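Local coordinates for protein RmpD (Hexulose-6-phosphate synthase) (Streptococcus mutans, PDB 3EXR) that is a TIM-barrel protein of the orotidine 5'-phosphate decarboxylase / HUMPS family, probably an enzyme, at residues T93-R101 / Q128-S136. Sequence-based numbering, arbitrary orientation.
Sequences TIPTMKAAR and QQWLDAGIS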
ATOM      1  N   THR A  93     -11.458  -3.720   1.115  1.00 12.14           N
ATOM      2  CA  THR A  93     -12.799  -4.285   1.140  1.00 12.51           C
ATOM      3  C   THR A  93     -13.200  -4.828  -0.222  1.00 12.62           C
ATOM      4  O   THR A  93     -12.573  -4.516  -1.240  1.00 12.76           O
ATOM      5  CB  THR A  93     -13.811  -3.229   1.541  1.00 12.81           C
ATOM      6  OG1 THR A  93     -13.857  -2.233   0.515  1.00 12.78           O
ATOM      7  CG2 THR A  93     -13.408  -2.586   2.878  1.00 13.02           C
ATOM      8  N   ILE A  94     -14.261  -5.629  -0.234  1.00 13.57           N
ATOM      9  CA  ILE A  94     -14.808  -6.175  -1.467  1.00 13.43           C
ATOM     10  C   ILE A  94     -15.257  -5.050  -2.422  1.00 13.21           C
ATOM     11  O   ILE A  94     -14.909  -5.090  -3.589  1.00 13.29           O
ATOM     12  CB  ILE A  94     -15.949  -7.219  -1.167  1.00 13.30           C
ATOM     13  CG1 ILE A  94     -15.352  -8.491  -0.548  1.00 14.89           C
ATOM     14  CG2 ILE A  94     -16.739  -7.534  -2.433  1.00 14.24           C
ATOM     15  CD1 ILE A  94     -14.395  -9.224  -1.444  1.00 15.42           C
ATOM     16  N   PRO A  95     -15.990  -4.022  -1.949  1.00 13.68           N
ATOM     17  CA  PRO A  95     -16.280  -2.903  -2.872  1.00 13.38           C
ATOM     18  C   PRO A  95     -15.038  -2.238  -3.497  1.00 12.74           C
ATOM     19  O   PRO A  95     -15.025  -1.958  -4.698  1.00 11.74           O
ATOM     20  CB  PRO A  95     -17.090  -1.934  -2.007  1.00 14.05           C
ATOM     21  CG  PRO A  95     -17.722  -2.817  -0.965  1.00 14.16           C
ATOM     22  CD  PRO A  95     -16.682  -3.838  -0.654  1.00 13.82           C
ATOM     23  N   THR A  96     -13.999  -2.037  -2.700  1.00 12.23           N
ATOM     24  CA  THR A  96     -12.747  -1.475  -3.226  1.00 11.74           C
ATOM     25  C   THR A  96     -12.129  -2.405  -4.298  1.00 11.34           C
ATOM     26  O   THR A  96     -11.705  -1.959  -5.380  1.00 10.65           O
ATOM     27  CB  THR A  96     -11.758  -1.266  -2.087  1.00 11.38           C
ATOM     28  OG1 THR A  96     -12.213  -0.206  -1.242  1.00 11.64           O
ATOM     29  CG2 THR A  96     -10.374  -0.900  -2.613  1.00 10.85           C
ATOM     30  N   MET A  97     -12.059  -3.706  -3.993  1.00 11.55           N
ATOM     31  CA  MET A  97     -11.501  -4.670  -4.964  1.00 12.13           C
ATOM     32  C   MET A  97     -12.341  -4.759  -6.243  1.00 12.22           C
ATOM     33  O   MET A  97     -11.792  -4.796  -7.340  1.00 11.92           O
ATOM     34  CB  MET A  97     -11.337  -6.062  -4.363  1.00 12.47           C
ATOM     35  CG  MET A  97     -10.292  -6.159  -3.257  1.00 12.08           C
ATOM     36  SD  MET A  97     -10.121  -7.871  -2.798  1.00 13.81           S
ATOM     37  CE  MET A  97      -8.834  -7.803  -1.527  1.00 11.94           C
ATOM     38  N   LYS A  98     -13.666  -4.762  -6.106  1.00 12.53           N
ATOM     39  CA  LYS A  98     -14.535  -4.760  -7.296  1.00 13.65           C
ATOM     40  C   LYS A  98     -14.355  -3.491  -8.118  1.00 12.59           C
ATOM     41  O   LYS A  98     -14.312  -3.551  -9.352  1.00 12.41           O
ATOM     42  CB  LYS A  98     -16.012  -4.893  -6.916  1.00 13.80           C
ATOM     43  CG  LYS A  98     -16.481  -6.286  -6.643  1.00 19.04           C
ATOM     44  CD  LYS A  98     -18.026  -6.293  -6.529  1.00 23.23           C
ATOM     45  CE  LYS A  98     -18.558  -7.698  -6.154  1.00 26.52           C
ATOM     46  NZ  LYS A  98     -19.753  -7.660  -5.210  1.00 27.91           N
ATOM     47  N   ALA A  99     -14.252  -2.339  -7.459  1.00 11.64           N
ATOM     48  CA  ALA A  99     -14.096  -1.085  -8.206  1.00 11.05           C
ATOM     49  C   ALA A  99     -12.783  -1.078  -8.990  1.00 11.36           C
ATOM     50  O   ALA A  99     -12.729  -0.599 -10.122  1.00 11.53           O
ATOM     51  CB  ALA A  99     -14.161   0.127  -7.272  1.00 10.95           C
ATOM     52  N   ALA A 100     -11.735  -1.655  -8.393  1.00 10.19           N
ATOM     53  CA  ALA A 100     -10.426  -1.729  -9.022  1.00 10.40           C
ATOM     54  C   ALA A 100     -10.496  -2.676 -10.210  1.00  9.74           C
ATOM     55  O   ALA A 100     -10.024  -2.343 -11.301  1.00 10.27           O
ATOM     56  CB  ALA A 100      -9.384  -2.201  -8.022  1.00  9.80           C
ATOM     57  N   ARG A 101     -11.123  -3.833 -10.023  1.00  9.99           N
ATOM     58  CA  ARG A 101     -11.289  -4.776 -11.138  1.00 10.82           C
ATOM     59  C   ARG A 101     -12.070  -4.169 -12.298  1.00 11.55           C
ATOM     60  O   ARG A 101     -11.672  -4.315 -13.459  1.00 12.70           O
ATOM     61  CB  ARG A 101     -11.948  -6.077 -10.707  1.00 10.91           C
ATOM     62  CG  ARG A 101     -12.115  -7.033 -11.863  1.00 11.12           C
ATOM     63  CD  ARG A 101     -12.596  -8.406 -11.465  1.00 13.12           C
ATOM     64  NE  ARG A 101     -13.929  -8.398 -10.893  1.00 15.61           N
ATOM     65  CZ  ARG A 101     -15.059  -8.435 -11.594  1.00 19.95           C
ATOM     66  NH1 ARG A 101     -15.029  -8.467 -12.928  1.00 18.40           N
ATOM     67  NH2 ARG A 101     -16.235  -8.447 -10.949  1.00 19.38           N
ATOM     68  N   GLN A 128     -12.704 -16.708  -0.377  1.00 12.95           N
ATOM     69  CA  GLN A 128     -13.859 -17.057  -1.212  1.00 13.35           C
ATOM     70  C   GLN A 128     -14.619 -15.785  -1.629  1.00 12.89           C
ATOM     71  O   GLN A 128     -15.165 -15.707  -2.720  1.00 13.42           O
ATOM     72  CB  GLN A 128     -14.779 -18.067  -0.491  1.00 13.38           C
ATOM     73  CG  GLN A 128     -15.937 -18.573  -1.336  1.00 14.32           C
ATOM     74  CD  GLN A 128     -15.472 -19.392  -2.528  1.00 15.09           C
ATOM     75  OE1 GLN A 128     -14.710 -20.353  -2.369  1.00 16.56           O
ATOM     76  NE2 GLN A 128     -15.877 -18.991  -3.725  1.00 16.32           N
ATOM     77  N   GLN A 129     -14.636 -14.775  -0.763  1.00 13.17           N
ATOM     78  CA  GLN A 129     -15.250 -13.500  -1.118  1.00 13.53           C
ATOM     79  C   GLN A 129     -14.520 -12.836  -2.297  1.00 12.98           C
ATOM     80  O   GLN A 129     -15.158 -12.282  -3.183  1.00 12.85           O
ATOM     81  CB  GLN A 129     -15.299 -12.566   0.080  1.00 14.19           C
ATOM     82  CG  GLN A 129     -16.218 -13.015   1.186  1.00 18.22           C
ATOM     83  CD  GLN A 129     -16.274 -11.945   2.222  1.00 24.89           C
ATOM     84  OE1 GLN A 129     -16.852 -10.881   1.981  1.00 27.52           O
ATOM     85  NE2 GLN A 129     -15.615 -12.174   3.348  1.00 28.08           N
ATOM     86  N   TRP A 130     -13.187 -12.950  -2.339  1.00 11.56           N
ATOM     87  CA  TRP A 130     -12.446 -12.398  -3.461  1.00 11.59           C
ATOM     88  C   TRP A 130     -12.865 -13.107  -4.752  1.00 11.87           C
ATOM     89  O   TRP A 130     -13.171 -12.457  -5.743  1.00 11.45           O
ATOM     90  CB  TRP A 130     -10.901 -12.481  -3.267  1.00 11.43           C
ATOM     91  CG  TRP A 130     -10.421 -11.944  -1.941  1.00 11.76           C
ATOM     92  CD1 TRP A 130     -10.953 -10.912  -1.231  1.00 14.00           C
ATOM     93  CD2 TRP A 130      -9.321 -12.433  -1.172  1.00 12.93           C
ATOM     94  NE1 TRP A 130     -10.263 -10.735  -0.058  1.00 14.52           N
ATOM     95  CE2 TRP A 130      -9.265 -11.672   0.012  1.00 14.02           C
ATOM     96  CE3 TRP A 130      -8.394 -13.479  -1.349  1.00 13.04           C
ATOM     97  CZ2 TRP A 130      -8.296 -11.883   0.997  1.00 15.00           C
ATOM     98  CZ3 TRP A 130      -7.453 -13.702  -0.356  1.00 13.62           C
ATOM     99  CH2 TRP A 130      -7.409 -12.910   0.797  1.00 15.43           C
ATOM    100  N   LEU A 131     -12.926 -14.440  -4.720  1.00 12.16           N
ATOM    101  CA  LEU A 131     -13.318 -15.215  -5.904  1.00 13.56           C
ATOM    102  C   LEU A 131     -14.711 -14.804  -6.384  1.00 14.61           C
ATOM    103  O   LEU A 131     -14.939 -14.605  -7.579  1.00 14.90           O
ATOM    104  CB  LEU A 131     -13.309 -16.721  -5.597  1.00 13.40           C
ATOM    105  CG  LEU A 131     -11.931 -17.360  -5.372  1.00 13.45           C
ATOM    106  CD1 LEU A 131     -12.080 -18.752  -4.792  1.00 14.53           C
ATOM    107  CD2 LEU A 131     -11.064 -17.437  -6.629  1.00 12.09           C
ATOM    108  N   ASP A 132     -15.622 -14.665  -5.428  1.00 15.46           N
ATOM    109  CA  ASP A 132     -17.022 -14.311  -5.743  1.00 15.83           C
ATOM    110  C   ASP A 132     -17.104 -12.941  -6.370  1.00 15.85           C
ATOM    111  O   ASP A 132     -18.021 -12.676  -7.152  1.00 16.75           O
ATOM    112  CB  ASP A 132     -17.893 -14.336  -4.492  1.00 16.47           C
ATOM    113  CG  ASP A 132     -18.103 -15.728  -3.941  1.00 17.41           C
ATOM    114  OD1 ASP A 132     -17.808 -16.724  -4.641  1.00 17.96           O
ATOM    115  OD2 ASP A 132     -18.564 -15.843  -2.784  1.00 19.95           O
ATOM    116  N   ALA A 133     -16.137 -12.081  -6.006  1.00 14.64           N
ATOM    117  CA  ALA A 133     -16.028 -10.718  -6.550  1.00 14.41           C
ATOM    118  C   ALA A 133     -15.290 -10.674  -7.892  1.00 14.50           C
ATOM    119  O   ALA A 133     -15.076  -9.582  -8.440  1.00 14.79           O
ATOM    120  CB  ALA A 133     -15.361  -9.773  -5.526  1.00 14.25           C
ATOM    121  N   GLY A 134     -14.927 -11.849  -8.419  1.00 14.27           N
ATOM    122  CA  GLY A 134     -14.280 -12.019  -9.727  1.00 13.80           C
ATOM    123  C   GLY A 134     -12.767 -11.872  -9.721  1.00 12.85           C
ATOM    124  O   GLY A 134     -12.157 -11.692 -10.745  1.00 13.42           O
ATOM    125  N   ILE A 135     -12.176 -11.962  -8.542  1.00 12.80           N
ATOM    126  CA  ILE A 135     -10.734 -11.855  -8.373  1.00 13.20           C
ATOM    127  C   ILE A 135     -10.137 -13.221  -8.010  1.00 12.56           C
ATOM    128  O   ILE A 135     -10.435 -13.819  -6.959  1.00 13.10           O
ATOM    129  CB  ILE A 135     -10.415 -10.757  -7.337  1.00 13.65           C
ATOM    130  CG1 ILE A 135     -10.879  -9.397  -7.906  1.00 16.01           C
ATOM    131  CG2 ILE A 135      -8.904 -10.739  -6.970  1.00 13.38           C
ATOM    132  CD1 ILE A 135     -11.010  -8.289  -6.929  1.00 18.24           C
ATOM    133  N   SER A 136      -9.252 -13.697  -8.874  1.00 11.21           N
ATOM    134  CA  SER A 136      -8.799 -15.088  -8.779  1.00 11.09           C
ATOM    135  C   SER A 136      -7.307 -15.257  -8.882  1.00 10.23           C
ATOM    136  O   SER A 136      -6.842 -16.309  -9.274  1.00 11.09           O
ATOM    137  CB  SER A 136      -9.527 -15.958  -9.810  1.00 11.33           C
ATOM    138  OG  SER A 136      -9.221 -15.580 -11.127  1.00 11.32           O
TER
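Arg101 sends CG opposite its backbone N (chi1 180°) and then bends at chi3 (64°), which brings its guanidinium to the carbonyl of Ala133. Met97 runs extended beyond CG and reaches the indole of Trp130. The contact joins two neighbouring outer helices of a TIM barrel, 94-107 and 124-132. Their short segments cross at -36°, with axes 10.3 Å apart.

Helix 124-132 ends in a Schellman motif, with Gly134 at positive phi. Arg101 grips this end side-on. Its NE donates a hydrogen bond to Ala133 O at 3.0 Å, on a lone pair in the carbonyl plane. NH2 donates a second to the same oxygen from above that plane. Both bonds are bent, and Gly134 CA lies over one guanidinium face. NH1 makes a salt bridge to Glu105, a second partner that probably limits rotation of the group.

Deeper in, Met97 SD lies 4.1 Å from the centroid of the five-membered ring of Trp130, an oblique Met-aromatic contact. Ile94 CD1 comes to the edge of the same ring. Trp130 and Ile135 touch Val116 of strand 113-117, and Ala100 and Arg101 touch Ile114, so both segments pack on the barrel wall. Ala133 CB sits against Lys98 CG. Packing is tight where Ile135 CD1 meets Met97 CB at 3.4 Å.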